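Local coordinates for uric acid degradation bifunctional protein TTL (Arabidopsis thaliana, PDB 2Q37) that performs the last two steps of uric acid breakdown, its N-terminal domain, the part present here, decarboxylating OHCU stereoselectively to (S)-allantoin, at residues I169-L172 and R173-K176; T50-E53 and A54-T57; Y151-R154 and P155-L159; E142-H145 and A146-R150. All coordinates share one frame; numbering follows the deposited sequence.

In the fold
All four contacts are local pairings along the helices of the OHCU decarboxylase domain, which has no strands. Contact 1 reaches the pocket itself: Ile169 and Arg173 lie against the bound (S)-allantoin, with the proton donor His78 nearby. Contact 2 sits about 11 Å from it, centre to centre, and packs Ile55 against Met174 and Glu171 (Ile55 CG2 to Glu171 CG, 4.0 Å). Contacts 3 and 4, centres about 13 Å apart, are joined by the salt bridge from Arg150 NE to Glu158 OE1 at 2.8 Å. Contacts 1 and 3 share helix 155-178, with centres about 25 Å apart. Contact 4 backs the pocket from another side, the side chain of Met143 about 7 Å from the ligand.

Contact 1 of 4, residues I169-L172 and R173-K176; sequences ITEL and RMAK. With 3AL (1-[(4S)-2,5-dioxoimidazolidin-4-yl]urea), chain B.
Ile169 and Arg173 stand one turn apart on helix 155-178, an i/i+4 pair whose side chains run side by side in the same direction, into the (S)-allantoin pocket of this all-helical domain. The foremost atom is Ile169 CD1, which packs 3.2 Å from N9 of the ligand. Arg173 reaches forward beside it, but its NH2 stays 3.7 Å from ligand N7, at an oblique approach that is contact and not a hydrogen bond. One face of the guanidinium is covered by Ile169 CG2, 3.4 Å above the plane and displaced toward the rim. This placement follows from the torsions: Ile169 CG2 is anti to the backbone N, while the Arg173 chain is extended from CG to NE (chi2 179°, chi3 -179°). At its far end, Arg173 NH2 makes a salt bridge to Glu100, whose OE1 is also hydrogen-bonded to the ligand, so the arginine, itself at the pocket wall, probably also steadies a ligand-binding carboxylate. With a leucine in place of Arg173, Glu100 would probably lose its charged mate beside the ligand and be freer to turn. Behind this pair, the helix backbone fixes the spacing, Arg173 N donating to Ile169 O at 3.0 Å and Ala175 N to Glu171 O at 3.1 Å. Farther from the pocket, Glu171 sends its carboxylate to Arg59 and Thr170 its hydroxyl to Cys33 O. Selenomethionine Met174 lies across Thr170 and Glu171 and covers Ile55 of helix 51-64; its SE rests 4.1 Å from Thr170 CG2, and its terminal CE packs 3.9 Å from Glu171 CA.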
loop_
_atom_site.group_PDB
_atom_site.type_symbol
_atom_site.label_atom_id
_atom_site.label_comp_id
_atom_site.label_asym_id
_atom_site.label_seq_id
_atom_site.Cartn_x
_atom_site.Cartn_y
_atom_site.Cartn_z
ATOM N N ILE A 169 8.236 -6.996 -15.251
ATOM C CA ILE A 169 8.623 -5.991 -16.230
ATOM C C ILE A 169 10.090 -5.625 -16.030
ATOM O O ILE A 169 10.856 -5.491 -16.989
ATOM C CB ILE A 169 7.789 -4.706 -16.057
ATOM C CG1 ILE A 169 6.344 -4.966 -16.474
ATOM C CG2 ILE A 169 8.422 -3.569 -16.864
ATOM C CD1 ILE A 169 5.368 -3.874 -16.082
ATOM N N THR A 170 10.448 -5.457 -14.762
ATOM C CA THR A 170 11.780 -5.101 -14.370
ATOM C C THR A 170 12.745 -6.199 -14.767
ATOM O O THR A 170 13.793 -5.904 -15.329
ATOM C CB THR A 170 11.825 -4.820 -12.859
ATOM O OG1 THR A 170 11.215 -3.543 -12.612
ATOM C CG2 THR A 170 13.244 -4.809 -12.336
ATOM N N GLU A 171 12.388 -7.457 -14.506
ATOM C CA GLU A 171 13.248 -8.592 -14.868
ATOM C C GLU A 171 13.488 -8.630 -16.365
ATOM O O GLU A 171 14.582 -8.951 -16.831
ATOM C CB GLU A 171 12.596 -9.912 -14.506
ATOM C CG GLU A 171 12.752 -10.364 -13.082
ATOM C CD GLU A 171 12.045 -11.691 -12.869
ATOM O OE1 GLU A 171 12.383 -12.642 -13.616
ATOM O OE2 GLU A 171 11.159 -11.771 -11.978
ATOM N N LEU A 172 12.426 -8.331 -17.098
ATOM C CA LEU A 172 12.415 -8.317 -18.549
ATOM C C LEU A 172 13.398 -7.281 -19.074
ATOM O O LEU A 172 14.134 -7.532 -20.034
ATOM C CB LEU A 172 10.999 -7.978 -19.017
ATOM C CG LEU A 172 10.458 -8.691 -20.251
ATOM C CD1 LEU A 172 10.980 -8.019 -21.507
ATOM C CD2 LEU A 172 10.851 -10.173 -20.198
ATOM N N ARG A 173 13.403 -6.116 -18.432
ATOM C CA ARG A 173 14.277 -5.029 -18.828
ATOM C C ARG A 173 15.711 -5.218 -18.370
ATOM O O ARG A 173 16.628 -4.663 -18.968
ATOM C CB ARG A 173 13.741 -3.702 -18.298
ATOM C CG ARG A 173 12.414 -3.327 -18.912
ATOM C CD ARG A 173 11.878 -2.040 -18.362
ATOM N NE ARG A 173 10.588 -1.750 -18.966
ATOM C CZ ARG A 173 9.888 -0.638 -18.762
ATOM N NH1 ARG A 173 10.356 0.304 -17.951
ATOM N NH2 ARG A 173 8.729 -0.461 -19.394
HETATM N N MSE A 174 15.915 -5.991 -17.310
HETATM C CA MSE A 174 17.267 -6.219 -16.818
HETATM C C MSE A 174 17.982 -7.183 -17.750
HETATM O O MSE A 174 19.190 -7.092 -17.947
HETATM C CB MSE A 174 17.244 -6.795 -15.401
HETATM C CG MSE A 174 16.602 -5.883 -14.362
HETATM SE SE MSE A 174 17.013 -6.391 -12.526
HETATM C CE MSE A 174 16.277 -8.166 -12.530
ATOM N N ALA A 175 17.226 -8.115 -18.312
ATOM C CA ALA A 175 17.802 -9.075 -19.225
ATOM C C ALA A 175 18.305 -8.302 -20.444
ATOM O O ALA A 175 19.356 -8.617 -21.004
ATOM C CB ALA A 175 16.758 -10.098 -19.635
ATOM N N LYS A 176 17.556 -7.270 -20.827
ATOM C CA LYS A 176 17.892 -6.439 -21.982
ATOM C C LYS A 176 19.157 -5.609 -21.766
ATOM O O LYS A 176 19.776 -5.154 -22.728
ATOM C CB LYS A 176 16.721 -5.505 -22.323
ATOM C CG LYS A 176 16.929 -4.671 -23.585
ATOM C CD LYS A 176 16.585 -5.470 -24.834
ATOM C CE LYS A 176 17.227 -4.882 -26.088
ATOM N NZ LYS A 176 18.703 -5.139 -26.153
HETATM C C4 3AL B . 3.610 -1.194 -18.175
HETATM C C5 3AL B . 4.654 -0.671 -19.027
HETATM O O5 3AL B . 5.104 0.426 -19.238
HETATM N N7 3AL B . 5.249 -1.723 -19.750
HETATM C C8 3AL B . 4.576 -2.871 -19.361
HETATM O O8 3AL B . 4.849 -3.979 -19.806
HETATM N N9 3AL B . 3.583 -2.591 -18.425
HETATM N N3 3AL B . 2.352 -0.475 -18.366
HETATM C C2 3AL B . 1.219 -0.910 -17.523
HETATM N N1 3AL B . 0.189 -0.298 -17.674
HETATM O O2 3AL B . 1.392 -1.903 -16.671
#

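Contact 2 of 4, residues T50-E53 and A54-T57; sequences TSQE and AIYT
Gln52 and Tyr56 face each other across one turn of helix 51-64, near its start and on the surface of the domain. Their side chains cross obliquely, the amide plane of Gln52 turned 33° from the ring plane of Tyr56. The amide comes over the phenol end of the ring: Gln52 NE2 lies 3.2 Å from Tyr56 CZ and 3.0 Å from Tyr56 OH. That second separation would suit a hydrogen bond, but the angle is poor, so the approach counts as packing. Gln52 gets there because its CG is anti to the backbone N (chi1 -165°) and the chain then bends at chi2, folding the amide back toward Tyr56. Lower down, Gln52 O sits over one face of the same ring, 3.4 Å above its plane and off toward the rim, so the aromatic group leans on the preceding turn. Gln52 O also takes a weak bond from Tyr56 N. Thr57 OG1, beside its backbone N (chi1 -61°), donates to Glu53 O at 2.9 Å, the i to i-4 hydroxyl-to-carbonyl bond common for threonine within helices, here in the first turns of helix 51-64 and away from the annotated sites. Thr57 N donates to the same oxygen at 3.0 Å, the two donors arriving from opposite faces of the carbonyl plane. Chemically, the contact is two-sided: Ala54 and Ile55, with Ser51 beside them, pack the turn on Phe178, Glu171 and Met174 of helix 155-178, while Thr57 grips Glu53 O twice and the Gln52-Tyr56 pair contributes close packing without a bond between its polar ends.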
loop_
_atom_site.group_PDB
_atom_site.type_symbol
_atom_site.label_atom_id
_atom_site.label_comp_id
_atom_site.label_asym_id
_atom_site.label_seq_id
_atom_site.Cartn_x
_atom_site.Cartn_y
_atom_site.Cartn_z
ATOM N N THR A 50 26.726 -11.172 -11.599
ATOM C CA THR A 50 26.267 -11.649 -12.892
ATOM C C THR A 50 24.845 -11.215 -13.200
ATOM O O THR A 50 24.177 -10.580 -12.380
ATOM C CB THR A 50 26.347 -13.178 -12.976
ATOM O OG1 THR A 50 25.887 -13.748 -11.744
ATOM C CG2 THR A 50 27.778 -13.611 -13.251
ATOM N N SER A 51 24.390 -11.549 -14.399
ATOM C CA SER A 51 23.045 -11.195 -14.810
ATOM C C SER A 51 22.039 -12.000 -13.989
ATOM O O SER A 51 20.879 -11.615 -13.874
ATOM C CB SER A 51 22.852 -11.486 -16.300
ATOM O OG SER A 51 21.558 -11.096 -16.726
ATOM N N GLN A 52 22.499 -13.106 -13.407
ATOM C CA GLN A 52 21.630 -13.969 -12.621
ATOM C C GLN A 52 21.498 -13.547 -11.172
ATOM O O GLN A 52 20.403 -13.560 -10.620
ATOM C CB GLN A 52 22.125 -15.404 -12.662
ATOM C CG GLN A 52 21.094 -16.382 -12.170
ATOM C CD GLN A 52 19.909 -16.462 -13.105
ATOM O OE1 GLN A 52 20.040 -16.905 -14.250
ATOM N NE2 GLN A 52 18.745 -16.026 -12.631
ATOM N N GLU A 53 22.614 -13.192 -10.546
ATOM C CA GLU A 53 22.578 -12.767 -9.152
ATOM C C GLU A 53 21.899 -11.405 -9.040
ATOM O O GLU A 53 21.297 -11.078 -8.018
ATOM C CB GLU A 53 23.996 -12.697 -8.578
ATOM C CG GLU A 53 24.536 -14.024 -8.055
ATOM C CD GLU A 53 26.050 -13.992 -7.852
ATOM O OE1 GLU A 53 26.770 -13.829 -8.864
ATOM O OE2 GLU A 53 26.518 -14.122 -6.693
ATOM N N ALA A 54 21.999 -10.620 -10.106
ATOM C CA ALA A 54 21.392 -9.302 -10.134
ATOM C C ALA A 54 19.876 -9.449 -10.066
ATOM O O ALA A 54 19.204 -8.661 -9.410
ATOM C CB ALA A 54 21.794 -8.574 -11.399
ATOM N N ILE A 55 19.343 -10.458 -10.751
ATOM C CA ILE A 55 17.907 -10.712 -10.760
ATOM C C ILE A 55 17.433 -11.010 -9.333
ATOM O O ILE A 55 16.517 -10.356 -8.823
ATOM C CB ILE A 55 17.551 -11.923 -11.669
ATOM C CG1 ILE A 55 18.062 -11.688 -13.096
ATOM C CG2 ILE A 55 16.032 -12.139 -11.699
ATOM C CD1 ILE A 55 17.177 -10.800 -13.963
ATOM N N TYR A 56 18.072 -11.994 -8.697
ATOM C CA TYR A 56 17.738 -12.410 -7.337
ATOM C C TYR A 56 17.870 -11.297 -6.295
ATOM O O TYR A 56 17.086 -11.221 -5.343
ATOM C CB TYR A 56 18.618 -13.586 -6.911
ATOM C CG TYR A 56 18.572 -14.773 -7.839
ATOM C CD1 TYR A 56 17.446 -15.029 -8.619
ATOM C CD2 TYR A 56 19.657 -15.647 -7.933
ATOM C CE1 TYR A 56 17.398 -16.118 -9.471
ATOM C CE2 TYR A 56 19.623 -16.746 -8.783
ATOM C CZ TYR A 56 18.490 -16.974 -9.550
ATOM O OH TYR A 56 18.445 -18.048 -10.402
ATOM N N THR A 57 18.871 -10.444 -6.460
ATOM C CA THR A 57 19.079 -9.355 -5.524
ATOM C C THR A 57 18.023 -8.276 -5.755
ATOM O O THR A 57 17.691 -7.497 -4.855
ATOM C CB THR A 57 20.481 -8.760 -5.713
ATOM O OG1 THR A 57 21.450 -9.779 -5.446
ATOM C CG2 THR A 57 20.706 -7.570 -4.789
#

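Contact 3 of 4, residues Y151-R154 and P155-L159; sequences YENR and PIVEL
Arg154 lays its guanidinium over Ile156 as the loop after helix 140-150 turns into helix 155-178. The methyl Ile156 CG2 stands 3.1 Å from the guanidinium plane, over its centre and close to CZ, so it sits over the middle of one face and leaves the N-H bonds to be made around the rim. Ile156 CG2 takes the crowded position between backbone N and carbonyl carbon, and the Arg154 chain bends at chi3 (51°) to bring the flat group over it. Two of the guanidinium nitrogens, NE and NH2, have acceptors beyond this contact; NE donates to Phe63 O of the second subunit. Arg154 is the N-cap residue, and its O accepts the first helical bond, from Glu158 N at 3.0 Å with an N-H...O angle of 163°, together with a weak bond from Val157 N; that oxygen's exact place is less sure. Pro155 follows as the first residue of the helix, where its missing N-H costs no hydrogen bond, and its own carbonyl O receives Leu159 N at 3.1 Å. On the buried side, Glu158 CG packs 3.8 Å from Asn153 CB. Glu158 OE1 accepts from Tyr123 OH of helix 110-127 and pairs with Arg150 NE. Ile156 and Leu159 meet Leu159 and Ile156 of the second subunit, while Pro155 packs on its Val66. The whole is a helix N-terminus with Arg154 at the N-cap position and proline as first helical residue, here built into the dimer interface of the OHCU decarboxylase domain.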
loop_
_atom_site.group_PDB
_atom_site.type_symbol
_atom_site.label_atom_id
_atom_site.label_comp_id
_atom_site.label_asym_id
_atom_site.label_seq_id
_atom_site.Cartn_x
_atom_site.Cartn_y
_atom_site.Cartn_z
ATOM N N TYR A 151 -10.390 -6.045 -11.602
ATOM C CA TYR A 151 -11.165 -4.972 -11.014
ATOM C C TYR A 151 -11.962 -5.443 -9.776
ATOM O O TYR A 151 -12.252 -4.659 -8.863
ATOM C CB TYR A 151 -12.118 -4.405 -12.064
ATOM C CG TYR A 151 -12.805 -3.131 -11.621
ATOM C CD1 TYR A 151 -12.109 -1.928 -11.565
ATOM C CD2 TYR A 151 -14.141 -3.134 -11.238
ATOM C CE1 TYR A 151 -12.728 -0.762 -11.140
ATOM C CE2 TYR A 151 -14.768 -1.973 -10.809
ATOM C CZ TYR A 151 -14.057 -0.796 -10.763
ATOM O OH TYR A 151 -14.665 0.349 -10.324
ATOM N N GLU A 152 -12.302 -6.724 -9.747
ATOM C CA GLU A 152 -13.069 -7.304 -8.647
ATOM C C GLU A 152 -12.242 -7.782 -7.448
ATOM O O GLU A 152 -12.771 -8.453 -6.560
ATOM C CB GLU A 152 -13.906 -8.483 -9.161
ATOM C CG GLU A 152 -15.399 -8.220 -9.242
ATOM C CD GLU A 152 -15.756 -7.150 -10.251
ATOM O OE1 GLU A 152 -15.266 -7.241 -11.398
ATOM O OE2 GLU A 152 -16.534 -6.229 -9.900
ATOM N N ASN A 153 -10.955 -7.463 -7.425
ATOM C CA ASN A 153 -10.095 -7.879 -6.326
ATOM C C ASN A 153 -10.140 -6.830 -5.225
ATOM O O ASN A 153 -10.544 -5.693 -5.463
ATOM C CB ASN A 153 -8.648 -8.025 -6.817
ATOM C CG ASN A 153 -8.441 -9.248 -7.693
ATOM O OD1 ASN A 153 -7.538 -9.282 -8.531
ATOM N ND2 ASN A 153 -9.265 -10.263 -7.495
ATOM N N ARG A 154 -9.736 -7.214 -4.020
ATOM C CA ARG A 154 -9.684 -6.274 -2.901
ATOM C C ARG A 154 -8.479 -5.369 -3.188
ATOM O O ARG A 154 -7.466 -5.831 -3.704
ATOM C CB ARG A 154 -9.404 -7.005 -1.578
ATOM C CG ARG A 154 -10.373 -8.110 -1.133
ATOM C CD ARG A 154 -9.813 -8.766 0.145
ATOM N NE ARG A 154 -9.468 -7.752 1.153
ATOM C CZ ARG A 154 -8.489 -7.867 2.054
ATOM N NH1 ARG A 154 -7.735 -8.963 2.098
ATOM N NH2 ARG A 154 -8.250 -6.869 2.898
ATOM N N PRO A 155 -8.562 -4.074 -2.854
ATOM C CA PRO A 155 -7.414 -3.198 -3.114
ATOM C C PRO A 155 -6.065 -3.742 -2.614
ATOM O O PRO A 155 -5.041 -3.577 -3.283
ATOM C CB PRO A 155 -7.808 -1.904 -2.409
ATOM C CG PRO A 155 -9.293 -1.857 -2.638
ATOM C CD PRO A 155 -9.705 -3.297 -2.336
ATOM N N ILE A 156 -6.050 -4.397 -1.458
ATOM C CA ILE A 156 -4.783 -4.894 -0.926
ATOM C C ILE A 156 -4.201 -5.965 -1.828
ATOM O O ILE A 156 -2.986 -6.001 -2.008
ATOM C CB ILE A 156 -4.920 -5.443 0.554
ATOM C CG1 ILE A 156 -3.568 -5.939 1.069
ATOM C CG2 ILE A 156 -5.903 -6.606 0.621
ATOM C CD1 ILE A 156 -2.570 -4.857 1.337
ATOM N N VAL A 157 -5.057 -6.825 -2.395
ATOM C CA VAL A 157 -4.586 -7.889 -3.282
ATOM C C VAL A 157 -4.158 -7.325 -4.628
ATOM O O VAL A 157 -3.192 -7.813 -5.229
ATOM C CB VAL A 157 -5.652 -9.011 -3.527
ATOM C CG1 VAL A 157 -6.042 -9.670 -2.211
ATOM C CG2 VAL A 157 -6.849 -8.446 -4.205
ATOM N N GLU A 158 -4.862 -6.311 -5.117
ATOM C CA GLU A 158 -4.442 -5.713 -6.367
ATOM C C GLU A 158 -3.032 -5.127 -6.195
ATOM O O GLU A 158 -2.236 -5.122 -7.127
ATOM C CB GLU A 158 -5.417 -4.620 -6.827
ATOM C CG GLU A 158 -6.416 -5.137 -7.847
ATOM C CD GLU A 158 -5.748 -5.963 -8.938
ATOM O OE1 GLU A 158 -5.068 -5.396 -9.829
ATOM O OE2 GLU A 158 -5.888 -7.200 -8.889
ATOM N N LEU A 159 -2.728 -4.655 -4.992
ATOM C CA LEU A 159 -1.429 -4.081 -4.703
ATOM C C LEU A 159 -0.330 -5.156 -4.772
ATOM O O LEU A 159 0.814 -4.844 -5.094
ATOM C CB LEU A 159 -1.469 -3.435 -3.320
ATOM C CG LEU A 159 -0.378 -2.487 -2.818
ATOM C CD1 LEU A 159 0.474 -3.221 -1.853
ATOM C CD2 LEU A 159 0.446 -1.895 -3.982
#

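Contact 4 of 4, residues E142-H145 and A146-R150; sequences EMLH and ALKER
Leu144 and Lys148 form the close part of this i/i+4 contact on helix 140-150. The lysine chain, extended beyond CG, slants over the leucine so that Leu144 CD1 meets Lys148 CE at 3.4 Å and Lys148 NZ at 3.1 Å, a tight fit for a methyl group against an ammonium end. Leu144 offers that methyl because its CG is anti to the backbone N (chi1 -178°) while CD1 is turned onward toward Lys148. The ammonium group has its main partner in Glu115 of helix 110-127, with which it forms a salt bridge. With a serine in place of Lys148, Glu115 would probably be left without its positive mate and Leu144 CD1 without the methylenes that cover it. The backbone beneath is regular: Lys148 N donates to Leu144 O at 3.0 Å with a nearly straight N-H...O angle of 172°. The pairing of His145 with Glu149 is loose by comparison. Both are exposed and run side by side in the same direction, but ring and carboxylate planes are 62° apart and the nearest polar atoms, His145 NE2 and Glu149 OE2, stay 3.7 Å from each other, too far for a bond. What joins these two residues is the main chain, Glu149 N to His145 O at 3.0 Å. On its buried side the helix packs inward: selenomethionine Met143 leans on Ile133 and Ala135, and Leu147 on Phe131, residues of the loop that lines the ligand pocket, while Leu144 and Leu147 also meet Leu116 and Tyr123 of helix 110-127 and Arg150 reaches Ile161 and Glu165 of helix 155-178.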
loop_
_atom_site.group_PDB
_atom_site.type_symbol
_atom_site.label_atom_id
_atom_site.label_comp_id
_atom_site.label_asym_id
_atom_site.label_seq_id
_atom_site.Cartn_x
_atom_site.Cartn_y
_atom_site.Cartn_z
ATOM N N GLU A 142 -6.691 -9.025 -24.519
ATOM C CA GLU A 142 -6.431 -9.922 -23.403
ATOM C C GLU A 142 -6.208 -9.095 -22.147
ATOM O O GLU A 142 -6.704 -9.436 -21.068
ATOM C CB GLU A 142 -5.199 -10.772 -23.668
ATOM C CG GLU A 142 -5.254 -11.519 -24.976
ATOM C CD GLU A 142 -3.939 -12.169 -25.309
ATOM O OE1 GLU A 142 -2.905 -11.692 -24.798
ATOM O OE2 GLU A 142 -3.926 -13.143 -26.083
HETATM N N MSE A 143 -5.470 -7.998 -22.290
HETATM C CA MSE A 143 -5.182 -7.137 -21.154
HETATM C C MSE A 143 -6.412 -6.404 -20.646
HETATM O O MSE A 143 -6.522 -6.156 -19.456
HETATM C CB MSE A 143 -4.074 -6.152 -21.510
HETATM C CG MSE A 143 -2.735 -6.837 -21.727
HETATM SE SE MSE A 143 -1.247 -5.590 -21.722
HETATM C CE MSE A 143 -0.928 -5.432 -23.652
ATOM N N LEU A 144 -7.334 -6.057 -21.542
ATOM C CA LEU A 144 -8.575 -5.387 -21.142
ATOM C C LEU A 144 -9.366 -6.403 -20.296
ATOM O O LEU A 144 -9.977 -6.067 -19.283
ATOM C CB LEU A 144 -9.360 -4.983 -22.396
ATOM C CG LEU A 144 -10.693 -4.220 -22.370
ATOM C CD1 LEU A 144 -11.813 -5.166 -22.024
ATOM C CD2 LEU A 144 -10.624 -3.063 -21.384
ATOM N N HIS A 145 -9.312 -7.661 -20.705
ATOM C CA HIS A 145 -9.996 -8.725 -19.997
ATOM C C HIS A 145 -9.348 -8.988 -18.633
ATOM O O HIS A 145 -10.049 -9.249 -17.646
ATOM C CB HIS A 145 -9.976 -10.002 -20.835
ATOM C CG HIS A 145 -10.535 -11.195 -20.126
ATOM N ND1 HIS A 145 -11.881 -11.345 -19.868
ATOM C CD2 HIS A 145 -9.920 -12.269 -19.572
ATOM C CE1 HIS A 145 -12.071 -12.459 -19.183
ATOM N NE2 HIS A 145 -10.898 -13.038 -18.989
ATOM N N ALA A 146 -8.016 -8.940 -18.576
ATOM C CA ALA A 146 -7.308 -9.155 -17.311
ATOM C C ALA A 146 -7.604 -7.987 -16.369
ATOM O O ALA A 146 -7.645 -8.168 -15.148
ATOM C CB ALA A 146 -5.815 -9.274 -17.541
ATOM N N LEU A 147 -7.813 -6.799 -16.941
ATOM C CA LEU A 147 -8.133 -5.608 -16.157
ATOM C C LEU A 147 -9.537 -5.749 -15.552
ATOM O O LEU A 147 -9.701 -5.598 -14.342
ATOM C CB LEU A 147 -8.026 -4.350 -17.037
ATOM C CG LEU A 147 -8.563 -2.947 -16.691
ATOM C CD1 LEU A 147 -9.087 -2.855 -15.280
ATOM C CD2 LEU A 147 -7.447 -1.942 -16.935
ATOM N N LYS A 148 -10.537 -6.041 -16.384
ATOM C CA LYS A 148 -11.913 -6.225 -15.904
ATOM C C LYS A 148 -11.943 -7.294 -14.813
ATOM O O LYS A 148 -12.629 -7.155 -13.793
ATOM C CB LYS A 148 -12.833 -6.678 -17.037
ATOM C CG LYS A 148 -13.315 -5.583 -17.953
ATOM C CD LYS A 148 -14.154 -6.181 -19.065
ATOM C CE LYS A 148 -14.616 -5.112 -20.033
ATOM N NZ LYS A 148 -14.766 -5.684 -21.408
ATOM N N GLU A 149 -11.203 -8.370 -15.047
ATOM C CA GLU A 149 -11.126 -9.464 -14.098
ATOM C C GLU A 149 -10.585 -8.898 -12.777
ATOM O O GLU A 149 -11.257 -8.939 -11.745
ATOM C CB GLU A 149 -10.170 -10.537 -14.638
ATOM C CG GLU A 149 -10.417 -11.944 -14.146
ATOM C CD GLU A 149 -11.485 -12.683 -14.963
ATOM O OE1 GLU A 149 -12.602 -12.132 -15.137
ATOM O OE2 GLU A 149 -11.209 -13.821 -15.426
ATOM N N ARG A 150 -9.378 -8.335 -12.826
ATOM C CA ARG A 150 -8.725 -7.800 -11.632
ATOM C C ARG A 150 -9.472 -6.696 -10.903
ATOM O O ARG A 150 -9.227 -6.454 -9.718
ATOM C CB ARG A 150 -7.308 -7.338 -11.983
ATOM C CG ARG A 150 -6.348 -8.504 -12.194
ATOM C CD ARG A 150 -5.038 -8.069 -12.816
ATOM N NE ARG A 150 -4.416 -6.988 -12.067
ATOM C CZ ARG A 150 -3.213 -6.506 -12.333
ATOM N NH1 ARG A 150 -2.500 -7.020 -13.332
ATOM N NH2 ARG A 150 -2.733 -5.501 -11.610
#